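Local coordinates for Xaa-Pro Dipeptidase (Alteromonas macleodii, PDB 2QS8), which probably cleaves peptide bonds at the C-terminal end of peptides or dipeptides, as a metal-dependent hydrolase of the amidohydrolase superfamily built on a TIM barrel, at residues 60-65 / 388-393; 173-178 / 214-219; 177-182 / 222-227; 383-388 / 400-405. All blocks are in the same frame, centred on the assembly; numbering follows the deposited sequence.

How the contacts relate
The four contacts form two pairs, one on each side of the chain's centre, with contacts 1 and 2 about 43 Å apart between centres. Contacts 1 and 4 share Gly388 and the same mixed sheet, and both are buried; they differ in chemistry, contact 4 being a main-chain strand pairing and contact 1 tying a turn to the neighbouring strand through one hydroxyl and a little apolar packing. Contacts 2 and 3 both join helices 175-188 and 215-227, the first at their N-terminal ends and the second further along. Though largely buried, both border other subunits. Contact 2 rests on a carboxylate capping bond, contact 3 on a CH-pi contact and one hydroxyl pair.

Contact 1. Residues 60-65 / 388-393; sequences TVLPGL and GNPIED
Thr60 and Gly388 approach to 6.5 Å between their CA atoms, and strand 60-63 and the turn at 388-393 are joined by side chains and one carbonyl group, with no main-chain bond between them. The hydroxyl of Thr60 makes the polar link: OG1 donates to Gly388 O at 2.7 Å, arriving 32° out of the carbonyl plane. The chi1 of -67° places OG1 beside the backbone N of Thr60 and sends the methyl CG2 anti to that N, where it meets Pro390 CD at 3.8 Å. One threonine thus serves two partners, with oxygen on the carbonyl and carbon on the proline. Leu62 adds a looser apolar touch, its CD2 lying 4.3 Å from Pro390 CG. The turn is shaped from within by an Asx turn, in which Asn389 OD1 accepts from Ile391 N at 2.9 Å. Gly388 has a phi of 122°, where a side chain would collide with the preceding carbonyl oxygen, a conformation that favours glycine. Strand 60-67 pairs in parallel with strand 9-16 and antiparallel with strand 383-386, and leads on toward the magnesium ligands His69 and His71. Helix 351-357 closes the apolar side, its Ile355 touching both Leu62 and Pro390, so the proline sits where sheet, turn and helix converge.

Contact 2. Residues 173-178 / 214-219; sequences NGPYEV and TQEEVD
Glu217, in the first turn of helix 215-227, stretches across to the N-cap of helix 175-188, where its OE2 accepts from Gly174 N at 2.6 Å. The bond is nearly straight, 172° at the hydrogen, and uses the anti lone pair of OE2. A chi1 of -63° sets CG opposite the carbonyl carbon, and the chain beyond it is extended, so the carboxylate can serve two helix starts at once. Its OE1 accepts from Thr214 N at 2.9 Å, while Thr214 OG1 accepts from Glu217 N at 2.9 Å: a capping box. Replacing Glu217 by an alanine is likely to leave the N-H groups of Gly174 and Thr214 without this acceptor, and Arg183 of the second subunit, which bridges to OE1, without its counter-charge. Glu216 takes another conformation, with CG anti to the backbone N (chi1 171°), and runs obliquely over the Pro175 ring until its CD lies 3.7 Å from Pro175 CD. Its OE2 is held by Tyr176 OH of the second subunit. Deeper in, Val178 CG2 rests against Glu217 O at 3.7 Å and against Glu217 CB at 4.2 Å. From there Val178 goes on to Ala220 and Val221 of helix 215-227 and to Val172 of strand 171-172, while Val218 faces helix 239-248; both helix N-termini thus lie among these elements, next to the second subunit.

Contact 3. Residues 177-182 / 222-227; sequences EVYAAV and VSAAKD
Tyr179 lays its ring over Ala224 where helices 175-188 and 215-227 run side by side, their local axes 9.3 Å apart and crossing at -34°. From CB, which meets nothing in 222-227, a chi1 of -94° swings the ring across the gap; this is well away from a staggered value and suggests that the packing dictates the pose. CG comes first, 3.8 Å from Ala224 CB. Next CD2 approaches that methyl to 3.5 Å, and CE2 does so to 3.4 Å, while CD1 and CE1 keep a little further off. The methyl therefore sits over one face, 15° from the ring normal, in a CH-pi contact. CZ lies near both Ala224 CB and Ser223 OG, and the tip OH ends in a hydrogen bond with Ser223 OG at 2.6 Å. Ser223 OG, turned to the position between its own backbone N and carbonyl carbon, is also held weakly by the carbonyls of Asp219 and Ala220. On the far side of the methyl, Val182 CG1 packs on Ala224 CB at 3.9 Å, so that the alanine is gripped between ring and valine. A leucine in place of Tyr179 would probably leave Ser223 OG without its bond to the neighbouring helix and Ala224 CB without an aromatic face against it. Ala220 and Thr214 of the third subunit also touch this tyrosine, the former from its own chain. The small alanine allows the ring to lie close, and the phenol's hydroxyl is paired with Ser223 OG: one aromatic side chain supplies both dispersion and polar contact between the helices.

Contact 4. Residues 383-388 / 400-405; sequences LIAVKG and VDVVIK
A classic beta bulge marks this antiparallel pair: Asp401 and Val402 of strand 400-405 both face Ala385 of strand 383-386, within the mixed sheet that also holds strand 60-67. The strands run 169° apart in direction. Away from the bulge the pairing is regular: Leu383 N donates to Ile404 O at 2.9 Å, and Ile404 N returns to Leu383 O at 2.7 Å. At the bulge Ala385 N donates to Val402 O at 3.1 Å, and Asp401 N to Ala385 O at 3.2 Å, so both the N-H and the C=O of Ala385 stay bonded across the bulge. Val402 O also receives a CA-H contact from Ile384 CA at 3.1 Å. On one face of the sheet Ala385 CB meets Val402 CB at 3.6 Å, beside the larger pair Leu383 and Ile404; residues of strand 52-56 cover this side, Leu56 touching Ala385 and Val402. On the other, Val400 CG1, anti to its backbone N (chi1 172°), reaches Ile384 CB at 4.0 Å, and Ile384 in turn packs on Leu62 and Leu65 of strand 60-67. Asp401 lies near Lys387, with Asp401 OD2 and Lys387 NZ 5.2 Å apart, too far for a salt bridge though the charges would attract. Chemically, then, the pair is held by main-chain bonds between aliphatic faces, with Asp401 and Lys387 toward its more open end; the bulge at Asp401 and Val402 accommodates an extra residue opposite Ala385, while the side chains packed on either face of the middle are aliphatic.

Contact 1. Residues 60-65 / 388-393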
loop_
_atom_site.group_PDB
_atom_site.type_symbol
_atom_site.label_atom_id
_atom_site.label_comp_id
_atom_site.label_asym_id
_atom_site.label_seq_id
_atom_site.Cartn_x
_atom_site.Cartn_y
_atom_site.Cartn_z
ATOM N N THR A 60 29.209 39.750 30.862
ATOM C CA THR A 60 28.302 38.831 31.517
ATOM C C THR A 60 28.427 37.568 30.674
ATOM O O THR A 60 28.228 37.604 29.459
ATOM C CB THR A 60 26.846 39.318 31.480
ATOM O OG1 THR A 60 26.709 40.498 32.287
ATOM C CG2 THR A 60 25.906 38.229 31.996
ATOM N N VAL A 61 28.798 36.465 31.316
ATOM C CA VAL A 61 28.965 35.193 30.632
ATOM C C VAL A 61 27.702 34.347 30.781
ATOM O O VAL A 61 27.042 34.366 31.828
ATOM C CB VAL A 61 30.183 34.413 31.205
ATOM C CG1 VAL A 61 30.261 33.028 30.584
ATOM C CG2 VAL A 61 31.469 35.189 30.937
ATOM N N LEU A 62 27.354 33.628 29.717
ATOM C CA LEU A 62 26.186 32.754 29.733
ATOM C C LEU A 62 26.553 31.460 29.012
ATOM O O LEU A 62 27.578 31.382 28.330
ATOM C CB LEU A 62 24.997 33.402 29.008
ATOM C CG LEU A 62 24.629 34.865 29.276
ATOM C CD1 LEU A 62 25.453 35.764 28.372
ATOM C CD2 LEU A 62 23.151 35.094 29.013
ATOM N N PRO A 63 25.746 30.409 29.185
ATOM C CA PRO A 63 26.124 29.195 28.465
ATOM C C PRO A 63 25.692 29.399 27.010
ATOM O O PRO A 63 24.899 30.296 26.730
ATOM C CB PRO A 63 25.344 28.098 29.190
ATOM C CG PRO A 63 24.152 28.804 29.730
ATOM C CD PRO A 63 24.663 30.157 30.148
ATOM N N GLY A 64 26.232 28.604 26.091
ATOM C CA GLY A 64 25.862 28.744 24.695
ATOM C C GLY A 64 24.359 28.697 24.498
ATOM O O GLY A 64 23.686 27.857 25.080
ATOM N N LEU A 65 23.824 29.596 23.683
ATOM C CA LEU A 65 22.384 29.631 23.439
ATOM C C LEU A 65 21.923 28.596 22.394
ATOM O O LEU A 65 22.695 28.194 21.525
ATOM C CB LEU A 65 21.981 31.045 23.001
ATOM C CG LEU A 65 22.346 32.139 24.020
ATOM C CD1 LEU A 65 22.044 33.509 23.429
ATOM C CD2 LEU A 65 21.577 31.924 25.315
ATOM N N GLY A 388 26.985 44.087 29.264
ATOM C CA GLY A 388 25.686 44.513 29.744
ATOM C C GLY A 388 25.000 43.428 30.541
ATOM O O GLY A 388 25.493 42.309 30.625
ATOM N N ASN A 389 23.858 43.762 31.126
ATOM C CA ASN A 389 23.098 42.818 31.934
ATOM C C ASN A 389 21.839 42.377 31.194
ATOM O O ASN A 389 20.883 43.140 31.075
ATOM C CB ASN A 389 22.700 43.465 33.262
ATOM C CG ASN A 389 22.220 42.448 34.281
ATOM O OD1 ASN A 389 21.513 41.491 33.942
ATOM N ND2 ASN A 389 22.592 42.656 35.545
ATOM N N PRO A 390 21.826 41.136 30.685
ATOM C CA PRO A 390 20.676 40.597 29.953
ATOM C C PRO A 390 19.380 40.589 30.761
ATOM O O PRO A 390 18.293 40.707 30.196
ATOM C CB PRO A 390 21.134 39.186 29.593
ATOM C CG PRO A 390 22.613 39.340 29.462
ATOM C CD PRO A 390 22.954 40.189 30.648
ATOM N N ILE A 391 19.499 40.449 32.080
ATOM C CA ILE A 391 18.328 40.417 32.955
ATOM C C ILE A 391 17.589 41.760 33.017
ATOM O O ILE A 391 16.375 41.797 33.238
ATOM C CB ILE A 391 18.724 40.004 34.391
ATOM C CG1 ILE A 391 19.483 38.673 34.359
ATOM C CG2 ILE A 391 17.478 39.885 35.266
ATOM C CD1 ILE A 391 18.714 37.533 33.739
ATOM N N GLU A 392 18.316 42.859 32.813
ATOM C CA GLU A 392 17.716 44.187 32.860
ATOM C C GLU A 392 17.240 44.679 31.492
ATOM O O GLU A 392 16.347 45.520 31.394
ATOM C CB GLU A 392 18.708 45.198 33.440
ATOM C CG GLU A 392 19.292 44.800 34.790
ATOM C CD GLU A 392 20.063 45.934 35.454
ATOM O OE1 GLU A 392 20.828 46.634 34.749
ATOM O OE2 GLU A 392 19.909 46.119 36.685
ATOM N N ASP A 393 17.851 44.156 30.443
ATOM C CA ASP A 393 17.500 44.523 29.075
ATOM C C ASP A 393 18.048 43.414 28.182
ATOM O O ASP A 393 19.154 43.508 27.650
ATOM C CB ASP A 393 18.119 45.878 28.721
ATOM C CG ASP A 393 17.832 46.302 27.295
ATOM O OD1 ASP A 393 16.839 45.816 26.708
ATOM O OD2 ASP A 393 18.598 47.138 26.763
#

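Contact 2. Residues 173-178 / 214-219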
loop_
_atom_site.group_PDB
_atom_site.type_symbol
_atom_site.label_atom_id
_atom_site.label_comp_id
_atom_site.label_asym_id
_atom_site.label_seq_id
_atom_site.Cartn_x
_atom_site.Cartn_y
_atom_site.Cartn_z
ATOM N N ASN A 173 0.749 8.868 3.119
ATOM C CA ASN A 173 -0.671 8.613 3.329
ATOM C C ASN A 173 -0.742 7.232 3.994
ATOM O O ASN A 173 -0.265 6.244 3.435
ATOM C CB ASN A 173 -1.438 8.607 1.999
ATOM C CG ASN A 173 -1.553 9.986 1.384
ATOM O OD1 ASN A 173 -2.203 10.882 1.939
ATOM N ND2 ASN A 173 -0.917 10.173 0.231
ATOM N N GLY A 174 -1.317 7.176 5.193
ATOM C CA GLY A 174 -1.424 5.916 5.908
ATOM C C GLY A 174 -0.222 5.654 6.796
ATOM O O GLY A 174 0.830 6.268 6.615
ATOM N N PRO A 175 -0.339 4.723 7.757
ATOM C CA PRO A 175 0.745 4.382 8.685
ATOM C C PRO A 175 1.972 3.688 8.095
ATOM O O PRO A 175 3.086 3.869 8.589
ATOM C CB PRO A 175 0.040 3.519 9.730
ATOM C CG PRO A 175 -1.001 2.813 8.919
ATOM C CD PRO A 175 -1.535 3.896 8.011
ATOM N N TYR A 176 1.782 2.882 7.051
ATOM C CA TYR A 176 2.918 2.192 6.460
ATOM C C TYR A 176 3.803 3.164 5.683
ATOM O O TYR A 176 5.033 3.087 5.760
ATOM C CB TYR A 176 2.433 1.026 5.585
ATOM C CG TYR A 176 1.530 0.106 6.366
ATOM C CD1 TYR A 176 0.246 -0.213 5.910
ATOM C CD2 TYR A 176 1.932 -0.381 7.614
ATOM C CE1 TYR A 176 -0.621 -0.991 6.689
ATOM C CE2 TYR A 176 1.080 -1.153 8.391
ATOM C CZ TYR A 176 -0.196 -1.455 7.929
ATOM O OH TYR A 176 -1.035 -2.215 8.717
ATOM N N GLU A 177 3.189 4.086 4.948
ATOM C CA GLU A 177 3.984 5.062 4.212
ATOM C C GLU A 177 4.682 5.964 5.232
ATOM O O GLU A 177 5.768 6.460 4.972
ATOM C CB GLU A 177 3.122 5.901 3.253
ATOM C CG GLU A 177 2.459 5.103 2.152
ATOM C CD GLU A 177 2.030 5.947 0.952
ATOM O OE1 GLU A 177 1.805 7.175 1.101
ATOM O OE2 GLU A 177 1.904 5.369 -0.152
ATOM N N VAL A 178 4.059 6.167 6.395
ATOM C CA VAL A 178 4.674 6.984 7.437
ATOM C C VAL A 178 6.004 6.356 7.863
ATOM O O VAL A 178 7.012 7.055 7.954
ATOM C CB VAL A 178 3.771 7.132 8.684
ATOM C CG1 VAL A 178 4.608 7.537 9.919
ATOM C CG2 VAL A 178 2.736 8.197 8.437
ATOM N N THR A 214 -3.836 11.857 10.358
ATOM C CA THR A 214 -4.900 11.151 11.069
ATOM C C THR A 214 -4.241 10.697 12.377
ATOM O O THR A 214 -3.016 10.718 12.494
ATOM C CB THR A 214 -5.366 9.907 10.298
ATOM O OG1 THR A 214 -4.302 8.957 10.295
ATOM C CG2 THR A 214 -5.733 10.254 8.832
ATOM N N GLN A 215 -5.035 10.285 13.363
ATOM C CA GLN A 215 -4.462 9.856 14.631
ATOM C C GLN A 215 -3.580 8.634 14.367
ATOM O O GLN A 215 -2.487 8.509 14.919
ATOM C CB GLN A 215 -5.555 9.518 15.642
ATOM C CG GLN A 215 -5.013 9.267 17.040
ATOM C CD GLN A 215 -4.329 10.500 17.619
ATOM O OE1 GLN A 215 -4.957 11.546 17.829
ATOM N NE2 GLN A 215 -3.032 10.383 17.883
ATOM N N GLU A 216 -4.060 7.737 13.514
ATOM C CA GLU A 216 -3.299 6.542 13.155
ATOM C C GLU A 216 -1.953 6.915 12.505
ATOM O O GLU A 216 -0.926 6.301 12.786
ATOM C CB GLU A 216 -4.120 5.687 12.189
ATOM C CG GLU A 216 -3.382 4.519 11.558
ATOM C CD GLU A 216 -4.250 3.767 10.543
ATOM O OE1 GLU A 216 -4.841 4.417 9.652
ATOM O OE2 GLU A 216 -4.341 2.522 10.631
ATOM N N GLU A 217 -1.962 7.919 11.638
ATOM C CA GLU A 217 -0.744 8.343 10.972
ATOM C C GLU A 217 0.263 9.004 11.925
ATOM O O GLU A 217 1.453 8.708 11.861
ATOM C CB GLU A 217 -1.065 9.289 9.801
ATOM C CG GLU A 217 -1.900 8.653 8.685
ATOM C CD GLU A 217 -2.325 9.645 7.603
ATOM O OE1 GLU A 217 -2.618 10.815 7.915
ATOM O OE2 GLU A 217 -2.391 9.240 6.429
ATOM N N VAL A 218 -0.193 9.884 12.808
ATOM C CA VAL A 218 0.747 10.521 13.720
ATOM C C VAL A 218 1.208 9.539 14.794
ATOM O O VAL A 218 2.334 9.637 15.278
ATOM C CB VAL A 218 0.174 11.836 14.351
ATOM C CG1 VAL A 218 -1.097 11.563 15.136
ATOM C CG2 VAL A 218 1.224 12.466 15.242
ATOM N N ASP A 219 0.361 8.580 15.160
ATOM C CA ASP A 219 0.777 7.572 16.139
ATOM C C ASP A 219 1.944 6.807 15.496
ATOM O O ASP A 219 2.945 6.510 16.148
ATOM C CB ASP A 219 -0.356 6.576 16.464
ATOM C CG ASP A 219 -1.423 7.162 17.388
ATOM O OD1 ASP A 219 -1.144 8.176 18.054
ATOM O OD2 ASP A 219 -2.540 6.605 17.460
#

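Contact 3. Residues 177-182 / 222-227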
loop_
_atom_site.group_PDB
_atom_site.type_symbol
_atom_site.label_atom_id
_atom_site.label_comp_id
_atom_site.label_asym_id
_atom_site.label_seq_id
_atom_site.Cartn_x
_atom_site.Cartn_y
_atom_site.Cartn_z
ATOM N N GLU A 177 3.189 4.086 4.948
ATOM C CA GLU A 177 3.984 5.062 4.212
ATOM C C GLU A 177 4.682 5.964 5.232
ATOM O O GLU A 177 5.768 6.460 4.972
ATOM C CB GLU A 177 3.122 5.901 3.253
ATOM C CG GLU A 177 2.459 5.103 2.152
ATOM C CD GLU A 177 2.030 5.947 0.952
ATOM O OE1 GLU A 177 1.805 7.175 1.101
ATOM O OE2 GLU A 177 1.904 5.369 -0.152
ATOM N N VAL A 178 4.059 6.167 6.395
ATOM C CA VAL A 178 4.674 6.984 7.437
ATOM C C VAL A 178 6.004 6.356 7.863
ATOM O O VAL A 178 7.012 7.055 7.954
ATOM C CB VAL A 178 3.771 7.132 8.684
ATOM C CG1 VAL A 178 4.608 7.537 9.919
ATOM C CG2 VAL A 178 2.736 8.197 8.437
ATOM N N TYR A 179 6.002 5.042 8.110
ATOM C CA TYR A 179 7.217 4.347 8.523
ATOM C C TYR A 179 8.307 4.444 7.448
ATOM O O TYR A 179 9.481 4.629 7.763
ATOM C CB TYR A 179 6.930 2.869 8.840
ATOM C CG TYR A 179 6.648 2.586 10.303
ATOM C CD1 TYR A 179 5.383 2.815 10.849
ATOM C CD2 TYR A 179 7.652 2.082 11.142
ATOM C CE1 TYR A 179 5.122 2.545 12.192
ATOM C CE2 TYR A 179 7.401 1.808 12.492
ATOM C CZ TYR A 179 6.138 2.042 13.006
ATOM O OH TYR A 179 5.904 1.774 14.331
ATOM N N ALA A 180 7.914 4.310 6.188
ATOM C CA ALA A 180 8.866 4.402 5.099
ATOM C C ALA A 180 9.521 5.771 5.155
ATOM O O ALA A 180 10.738 5.883 5.036
ATOM C CB ALA A 180 8.167 4.211 3.754
ATOM N N ALA A 181 8.711 6.806 5.354
ATOM C CA ALA A 181 9.207 8.181 5.421
ATOM C C ALA A 181 10.108 8.450 6.638
ATOM O O ALA A 181 11.113 9.158 6.526
ATOM C CB ALA A 181 8.032 9.164 5.411
ATOM N N VAL A 182 9.745 7.912 7.795
ATOM C CA VAL A 182 10.552 8.106 8.989
ATOM C C VAL A 182 11.882 7.371 8.807
ATOM O O VAL A 182 12.939 7.920 9.069
ATOM C CB VAL A 182 9.833 7.577 10.251
ATOM C CG1 VAL A 182 10.784 7.547 11.437
ATOM C CG2 VAL A 182 8.644 8.462 10.564
ATOM N N VAL A 222 5.295 8.594 15.832
ATOM C CA VAL A 222 5.908 8.429 17.142
ATOM C C VAL A 222 6.478 7.025 17.332
ATOM O O VAL A 222 7.645 6.867 17.684
ATOM C CB VAL A 222 4.891 8.719 18.272
ATOM C CG1 VAL A 222 5.516 8.427 19.628
ATOM C CG2 VAL A 222 4.434 10.179 18.201
ATOM N N SER A 223 5.670 6.002 17.085
ATOM C CA SER A 223 6.163 4.643 17.279
ATOM C C SER A 223 7.349 4.335 16.374
ATOM O O SER A 223 8.274 3.644 16.784
ATOM C CB SER A 223 5.045 3.619 17.059
ATOM O OG SER A 223 4.610 3.601 15.710
ATOM N N ALA A 224 7.331 4.863 15.148
ATOM C CA ALA A 224 8.430 4.633 14.217
ATOM C C ALA A 224 9.679 5.368 14.692
ATOM O O ALA A 224 10.753 4.785 14.747
ATOM C CB ALA A 224 8.049 5.093 12.826
ATOM N N ALA A 225 9.531 6.642 15.040
ATOM C CA ALA A 225 10.663 7.447 15.517
ATOM C C ALA A 225 11.264 6.882 16.805
ATOM O O ALA A 225 12.478 6.929 17.001
ATOM C CB ALA A 225 10.228 8.882 15.749
ATOM N N LYS A 226 10.413 6.352 17.678
ATOM C CA LYS A 226 10.877 5.780 18.933
ATOM C C LYS A 226 11.821 4.600 18.656
ATOM O O LYS A 226 12.869 4.470 19.287
ATOM C CB LYS A 226 9.685 5.326 19.776
ATOM C CG LYS A 226 10.069 4.788 21.143
ATOM C CD LYS A 226 8.861 4.254 21.910
ATOM C CE LYS A 226 9.283 3.614 23.231
ATOM N NZ LYS A 226 8.122 3.151 24.056
ATOM N N ASP A 227 11.452 3.753 17.701
ATOM C CA ASP A 227 12.296 2.609 17.353
ATOM C C ASP A 227 13.665 3.054 16.845
ATOM O O ASP A 227 14.625 2.297 16.904
ATOM C CB ASP A 227 11.634 1.735 16.278
ATOM C CG ASP A 227 10.523 0.846 16.836
ATOM O OD1 ASP A 227 10.330 0.798 18.076
ATOM O OD2 ASP A 227 9.849 0.187 16.016
#

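Contact 4. Residues 383-388 / 400-405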
loop_
_atom_site.group_PDB
_atom_site.type_symbol
_atom_site.label_atom_id
_atom_site.label_comp_id
_atom_site.label_asym_id
_atom_site.label_seq_id
_atom_site.Cartn_x
_atom_site.Cartn_y
_atom_site.Cartn_z
ATOM N N LEU A 383 30.354 28.465 25.770
ATOM C CA LEU A 383 30.053 29.703 26.481
ATOM C C LEU A 383 30.052 30.949 25.606
ATOM O O LEU A 383 30.753 31.029 24.597
ATOM C CB LEU A 383 31.059 29.929 27.619
ATOM C CG LEU A 383 31.405 28.794 28.586
ATOM C CD1 LEU A 383 32.433 27.879 27.939
ATOM C CD2 LEU A 383 31.962 29.381 29.889
ATOM N N ILE A 384 29.264 31.931 26.017
ATOM C CA ILE A 384 29.197 33.190 25.303
ATOM C C ILE A 384 29.306 34.312 26.330
ATOM O O ILE A 384 29.154 34.082 27.535
ATOM C CB ILE A 384 27.863 33.354 24.535
ATOM C CG1 ILE A 384 26.698 33.421 25.523
ATOM C CG2 ILE A 384 27.675 32.195 23.565
ATOM C CD1 ILE A 384 25.388 33.885 24.901
ATOM N N ALA A 385 29.574 35.523 25.856
ATOM C CA ALA A 385 29.695 36.672 26.737
ATOM C C ALA A 385 29.136 37.890 26.023
ATOM O O ALA A 385 29.095 37.927 24.801
ATOM C CB ALA A 385 31.142 36.894 27.103
ATOM N N VAL A 386 28.698 38.883 26.789
ATOM C CA VAL A 386 28.132 40.097 26.216
ATOM C C VAL A 386 28.333 41.233 27.202
ATOM O O VAL A 386 28.384 40.997 28.407
ATOM C CB VAL A 386 26.616 39.926 25.956
ATOM C CG1 VAL A 386 25.892 39.608 27.255
ATOM C CG2 VAL A 386 26.048 41.177 25.327
ATOM N N LYS A 387 28.465 42.456 26.693
ATOM C CA LYS A 387 28.631 43.623 27.548
ATOM C C LYS A 387 27.244 44.089 27.964
ATOM O O LYS A 387 26.412 44.428 27.124
ATOM C CB LYS A 387 29.345 44.747 26.799
ATOM C CG LYS A 387 30.805 44.472 26.498
ATOM C CD LYS A 387 31.417 45.627 25.716
ATOM C CE LYS A 387 32.847 45.330 25.294
ATOM N NZ LYS A 387 33.423 46.426 24.451
ATOM N N GLY A 388 26.985 44.087 29.264
ATOM C CA GLY A 388 25.686 44.513 29.744
ATOM C C GLY A 388 25.000 43.428 30.541
ATOM O O GLY A 388 25.493 42.309 30.625
ATOM N N VAL A 400 26.275 39.951 21.376
ATOM C CA VAL A 400 27.143 38.912 21.916
ATOM C C VAL A 400 28.475 39.086 21.198
ATOM O O VAL A 400 28.509 39.103 19.977
ATOM C CB VAL A 400 26.596 37.519 21.605
ATOM C CG1 VAL A 400 27.617 36.468 21.994
ATOM C CG2 VAL A 400 25.276 37.305 22.340
ATOM N N ASP A 401 29.564 39.222 21.945
ATOM C CA ASP A 401 30.868 39.430 21.325
ATOM C C ASP A 401 31.904 38.346 21.616
ATOM O O ASP A 401 33.063 38.457 21.209
ATOM C CB ASP A 401 31.419 40.803 21.732
ATOM C CG ASP A 401 31.779 40.880 23.206
ATOM O OD1 ASP A 401 30.969 40.438 24.048
ATOM O OD2 ASP A 401 32.875 41.389 23.522
ATOM N N VAL A 402 31.488 37.295 22.315
ATOM C CA VAL A 402 32.395 36.200 22.621
ATOM C C VAL A 402 31.652 34.887 22.469
ATOM O O VAL A 402 30.580 34.698 23.039
ATOM C CB VAL A 402 32.973 36.306 24.075
ATOM C CG1 VAL A 402 33.779 35.051 24.424
ATOM C CG2 VAL A 402 33.874 37.522 24.192
ATOM N N VAL A 403 32.218 33.978 21.695
ATOM C CA VAL A 403 31.589 32.688 21.489
ATOM C C VAL A 403 32.639 31.600 21.587
ATOM O O VAL A 403 33.600 31.588 20.817
ATOM C CB VAL A 403 30.907 32.600 20.097
ATOM C CG1 VAL A 403 30.269 31.231 19.912
ATOM C CG2 VAL A 403 29.868 33.702 19.950
ATOM N N ILE A 404 32.449 30.702 22.551
ATOM C CA ILE A 404 33.351 29.576 22.761
ATOM C C ILE A 404 32.555 28.299 22.562
ATOM O O ILE A 404 31.473 28.141 23.118
ATOM C CB ILE A 404 33.944 29.566 24.186
ATOM C CG1 ILE A 404 34.742 30.856 24.418
ATOM C CG2 ILE A 404 34.842 28.354 24.359
ATOM C CD1 ILE A 404 35.283 31.028 25.831
ATOM N N LYS A 405 33.090 27.391 21.764
ATOM C CA LYS A 405 32.404 26.139 21.498
ATOM C C LYS A 405 33.387 24.992 21.607
ATOM O O LYS A 405 34.440 25.003 20.971
ATOM C CB LYS A 405 31.799 26.167 20.097
ATOM C CG LYS A 405 31.156 24.858 19.666
ATOM C CD LYS A 405 31.095 24.805 18.146
ATOM C CE LYS A 405 30.669 23.453 17.639
ATOM N NZ LYS A 405 30.830 23.398 16.169
#